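Local coordinates for glucokinase (Thermus thermophilus, PDB 3VOV), which probably catalyses the ATP-dependent phosphorylation of glucose and related hexoses, as a zinc-containing sugar kinase of the ROK family, at residues A111-H116 with A290-L295; G239-G244 with P273-A278. One frame throughout, in Å; residues are numbered along the deposited sequence.

Contact 1 of 2, residues A111-H116 with A290-L295; sequences AALAEH and ALTAYL
Leu113 reaches out of helix 107-118 and spreads its two methyl branches over helix 284-299. One branch, CD2, lies against Leu291 CB and comes within 3.4 Å of Thr292 OG1. The other, CD1, meets Leu295 CD1 tip to tip at 3.9 Å. With CG anti to the backbone N of Leu113 (chi1 -170°) and beside the carbonyl carbon, the branches are carried toward Leu291, Thr292 and Leu295. Leu291 returns the contact across the Leu113 side chain: its CD1 settles on the backbone of helix 107-118, 3.6 Å from Ala114 CA and 3.8 Å from Leu113 O. Alanine suits that place, since its single methyl lets the leucine come down onto the main chain. No hydrogen bond joins the two segments, whose axes approach to 9.6 Å at a crossing of 74°, so the packing is steeply crossed and local. These helices occupy the junction between the two halves of an actin-like ATPase fold: helix 107-118 leads from strand 102-106 of one sheet to strand 127-132 of the other, while helix 284-299 follows strand 275-277 and returns to the first half. Beside Leu113, the hydroxyl of Thr292 is occupied by a hydrogen bond to Gly288 O one turn earlier and can lie against the leucine methyl. Farther out, Leu291 also touches His117 and Leu118, and Thr292 rests on Phe103 and Glu105 of strand 102-106. On the far side of helix 107-118, Glu115 accepts hydrogen bonds from the backbone N atoms of Ala120, Arg279 and Leu280.

Contact 2 of 2, residues G239-G244 with P273-A278; sequences GVVVLG and PPLRRA
Val240 presents a methyl to the flat end of Arg276: CG2 sits 3.6 Å over one guanidinium face, nearer its edge atoms than its centre, and the two side chains run roughly perpendicular. An extended chain from CG to NE carries the arginine back alongside the neighbouring strand, and NH2, hydrogen-bonded to Ala120 O, fixes its end while its face takes the apolar methyl. On the sheet face of Val241, Leu243 and Leu275, Leu275 slants across Val241, its CD1 lying 3.6 Å from Val241 CG1 and 4.0 Å from Leu243 CB. Branched aliphatic residues fit here because helices 212-236 and 253-265 cover this face. Across the sheet, Val242 CG1 turns to Ala278 CA at 3.5 Å, and the small alanine sets its CB 3.6 Å from Gly244 CA, where no side chain intervenes. These groups are held in register by parallel backbone pairing. Val241 uses both its polar atoms, its N bonding to Pro274 O and its O accepting Arg276 N at 2.8 Å; Leu243 N and O do likewise with Arg276 O and Ala278 N. The last bond differs, its donor lying 49° out of the carbonyl plane of Leu243, as the chain leaves the strand. At the other end, Gly239 O is hydrogen-bonded to Arg151 of the second subunit, which also packs on Pro273 and Pro274. Two neighbouring parallel strands, connected through helix 253-265 lying against one face, form a beta-alpha-beta crossover at the strand 275-277 edge of the mixed five-stranded sheet of an actin-like ATPase half.

Contact 2 falls wholly within the span of chain that contact 1 brackets: residues 111-116 come first, then 239-244 and 273-278, and finally 290-295. The chain thus completes the edge of the second five-stranded sheet before helix 284-299 brings it back to helix 107-118. The centres are 16 Å apart, yet the two contacts touch, as Glu115 OE2 lies 3.3 Å from Ala278 CB and OE1 of the same residue packs near Val242. Strand 127-132, the neighbour of 240-244 in the sheet, also packs against helix 107-118 through Tyr129. The second sheet is therefore coupled directly to helix 107-118, and through it to helix 284-299.

Contact 1 of 2, residues A111-H116 with A290-L295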
# COMPACT_ATOMS: atom_id res chain seq x y z
N ALA B 111 -26.68 -15.41 9.09
CA ALA B 111 -25.70 -16.36 9.59
C ALA B 111 -25.00 -15.81 10.83
O ALA B 111 -24.78 -16.54 11.80
CB ALA B 111 -24.66 -16.78 8.49
N ALA B 112 -24.66 -14.52 10.83
CA ALA B 112 -24.02 -13.92 11.99
C ALA B 112 -24.90 -14.02 13.27
O ALA B 112 -24.41 -14.35 14.36
CB ALA B 112 -23.68 -12.42 11.70
N LEU B 113 -26.19 -13.69 13.14
CA LEU B 113 -27.16 -13.81 14.26
C LEU B 113 -27.23 -15.25 14.79
O LEU B 113 -27.24 -15.49 15.99
CB LEU B 113 -28.56 -13.32 13.82
CG LEU B 113 -29.72 -13.11 14.80
CD1 LEU B 113 -29.33 -12.08 15.88
CD2 LEU B 113 -31.04 -12.69 14.06
N ALA B 114 -27.24 -16.22 13.88
CA ALA B 114 -27.33 -17.58 14.21
C ALA B 114 -26.07 -18.04 14.94
O ALA B 114 -26.15 -18.65 16.00
CB ALA B 114 -27.60 -18.45 12.93
N GLU B 115 -24.89 -17.73 14.42
CA GLU B 115 -23.65 -18.09 15.13
C GLU B 115 -23.57 -17.43 16.50
O GLU B 115 -23.02 -18.00 17.47
CB GLU B 115 -22.40 -17.75 14.30
CG GLU B 115 -22.29 -18.59 13.05
CD GLU B 115 -21.82 -20.00 13.28
OE1 GLU B 115 -21.28 -20.32 14.38
OE2 GLU B 115 -21.97 -20.80 12.31
N HIS B 116 -24.13 -16.24 16.60
CA HIS B 116 -24.17 -15.55 17.89
C HIS B 116 -25.01 -16.24 18.97
O HIS B 116 -24.54 -16.40 20.08
CB HIS B 116 -24.69 -14.14 17.70
CG HIS B 116 -24.68 -13.33 18.95
ND1 HIS B 116 -23.59 -12.56 19.32
CD2 HIS B 116 -25.63 -13.14 19.90
CE1 HIS B 116 -23.87 -11.95 20.47
NE2 HIS B 116 -25.11 -12.27 20.83
N ALA B 290 -34.86 -17.47 10.91
CA ALA B 290 -35.84 -17.77 11.94
C ALA B 290 -35.61 -16.91 13.17
O ALA B 290 -36.54 -16.36 13.72
CB ALA B 290 -35.81 -19.28 12.29
N LEU B 291 -34.35 -16.79 13.62
CA LEU B 291 -34.07 -15.96 14.78
C LEU B 291 -34.42 -14.51 14.58
O LEU B 291 -34.84 -13.81 15.53
CB LEU B 291 -32.61 -16.03 15.14
CG LEU B 291 -32.15 -17.19 15.98
CD1 LEU B 291 -30.61 -17.27 15.75
CD2 LEU B 291 -32.50 -16.92 17.46
N THR B 292 -34.26 -14.03 13.36
CA THR B 292 -34.72 -12.67 13.03
C THR B 292 -36.16 -12.47 13.44
O THR B 292 -36.49 -11.54 14.18
CB THR B 292 -34.45 -12.33 11.51
OG1 THR B 292 -33.04 -12.42 11.29
CG2 THR B 292 -34.92 -10.94 11.11
N ALA B 293 -37.04 -13.34 12.95
CA ALA B 293 -38.48 -13.22 13.27
C ALA B 293 -38.73 -13.46 14.77
O ALA B 293 -39.56 -12.80 15.41
CB ALA B 293 -39.30 -14.24 12.41
N TYR B 294 -38.03 -14.43 15.34
CA TYR B 294 -38.24 -14.81 16.75
C TYR B 294 -37.93 -13.62 17.70
O TYR B 294 -38.74 -13.24 18.60
CB TYR B 294 -37.36 -16.04 17.08
CG TYR B 294 -37.53 -16.50 18.51
CD1 TYR B 294 -36.75 -15.98 19.54
CD2 TYR B 294 -38.53 -17.42 18.83
CE1 TYR B 294 -36.95 -16.43 20.90
CE2 TYR B 294 -38.73 -17.85 20.13
CZ TYR B 294 -37.95 -17.37 21.15
OH TYR B 294 -38.23 -17.83 22.41
N LEU B 295 -36.76 -13.03 17.50
CA LEU B 295 -36.35 -11.90 18.31
C LEU B 295 -37.20 -10.66 18.01
O LEU B 295 -37.45 -9.88 18.89
CB LEU B 295 -34.84 -11.61 18.13
CG LEU B 295 -33.97 -12.80 18.57
CD1 LEU B 295 -32.52 -12.63 18.11
CD2 LEU B 295 -34.01 -13.09 20.13

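Contact 2 of 2, residues G239-G244 with P273-A278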
# COMPACT_ATOMS: atom_id res chain seq x y z
N GLY B 239 -17.22 -9.40 21.55
CA GLY B 239 -16.89 -10.49 22.48
C GLY B 239 -15.98 -11.51 21.79
O GLY B 239 -14.92 -11.87 22.30
N VAL B 240 -16.39 -11.91 20.59
CA VAL B 240 -15.75 -12.99 19.83
C VAL B 240 -15.85 -12.59 18.35
O VAL B 240 -16.80 -11.92 17.93
CB VAL B 240 -16.50 -14.36 20.10
CG1 VAL B 240 -16.29 -15.39 19.03
CG2 VAL B 240 -16.04 -14.95 21.47
N VAL B 241 -14.86 -13.04 17.59
CA VAL B 241 -14.90 -12.96 16.13
C VAL B 241 -15.16 -14.36 15.57
O VAL B 241 -14.47 -15.34 15.93
CB VAL B 241 -13.58 -12.39 15.59
CG1 VAL B 241 -13.58 -12.40 14.06
CG2 VAL B 241 -13.38 -10.97 16.15
N VAL B 242 -16.14 -14.46 14.67
CA VAL B 242 -16.47 -15.77 14.07
C VAL B 242 -16.17 -15.73 12.58
O VAL B 242 -16.57 -14.78 11.90
CB VAL B 242 -17.98 -16.13 14.28
CG1 VAL B 242 -18.33 -17.55 13.69
CG2 VAL B 242 -18.36 -16.08 15.76
N LEU B 243 -15.45 -16.75 12.08
CA LEU B 243 -15.14 -16.83 10.66
C LEU B 243 -15.75 -18.07 10.04
O LEU B 243 -15.50 -19.20 10.49
CB LEU B 243 -13.61 -16.83 10.42
CG LEU B 243 -13.08 -16.92 8.99
CD1 LEU B 243 -13.50 -15.70 8.17
CD2 LEU B 243 -11.54 -17.04 8.97
N GLY B 244 -16.56 -17.86 9.01
CA GLY B 244 -17.17 -18.97 8.28
C GLY B 244 -17.04 -18.81 6.78
O GLY B 244 -16.16 -18.09 6.27
N PRO B 273 -9.91 -10.41 20.78
CA PRO B 273 -11.01 -11.33 21.00
C PRO B 273 -10.64 -12.69 20.45
O PRO B 273 -9.86 -12.76 19.48
CB PRO B 273 -12.17 -10.71 20.18
CG PRO B 273 -11.85 -9.25 20.13
CD PRO B 273 -10.32 -9.31 19.89
N PRO B 274 -11.17 -13.76 21.04
CA PRO B 274 -11.02 -15.08 20.42
C PRO B 274 -11.55 -15.08 18.99
O PRO B 274 -12.61 -14.50 18.73
CB PRO B 274 -11.91 -15.99 21.28
CG PRO B 274 -12.02 -15.29 22.60
CD PRO B 274 -11.94 -13.82 22.31
N LEU B 275 -10.81 -15.72 18.09
CA LEU B 275 -11.29 -15.92 16.71
C LEU B 275 -11.66 -17.38 16.55
O LEU B 275 -10.82 -18.27 16.81
CB LEU B 275 -10.20 -15.47 15.69
CG LEU B 275 -10.33 -15.69 14.14
CD1 LEU B 275 -11.68 -15.42 13.57
CD2 LEU B 275 -9.33 -14.83 13.36
N ARG B 276 -12.92 -17.65 16.16
CA ARG B 276 -13.47 -19.02 16.17
C ARG B 276 -14.07 -19.39 14.83
O ARG B 276 -14.65 -18.54 14.15
CB ARG B 276 -14.59 -19.18 17.25
CG ARG B 276 -14.08 -19.02 18.66
CD ARG B 276 -15.16 -19.35 19.71
NE ARG B 276 -14.76 -18.95 21.06
CZ ARG B 276 -15.59 -18.59 22.03
NH1 ARG B 276 -15.11 -18.30 23.24
NH2 ARG B 276 -16.91 -18.52 21.81
N ARG B 277 -13.94 -20.66 14.45
CA ARG B 277 -14.57 -21.17 13.23
C ARG B 277 -16.08 -21.19 13.41
O ARG B 277 -16.57 -21.68 14.44
CB ARG B 277 -14.18 -22.63 13.04
CG ARG B 277 -12.87 -22.83 12.40
CD ARG B 277 -12.60 -24.31 12.07
NE ARG B 277 -11.32 -24.38 11.35
CZ ARG B 277 -11.21 -24.73 10.07
NH1 ARG B 277 -12.30 -25.09 9.37
NH2 ARG B 277 -10.01 -24.75 9.50
N ALA B 278 -16.82 -20.72 12.41
CA ALA B 278 -18.30 -20.85 12.43
C ALA B 278 -18.68 -22.32 12.63
O ALA B 278 -18.07 -23.19 12.02
CB ALA B 278 -18.93 -20.31 11.15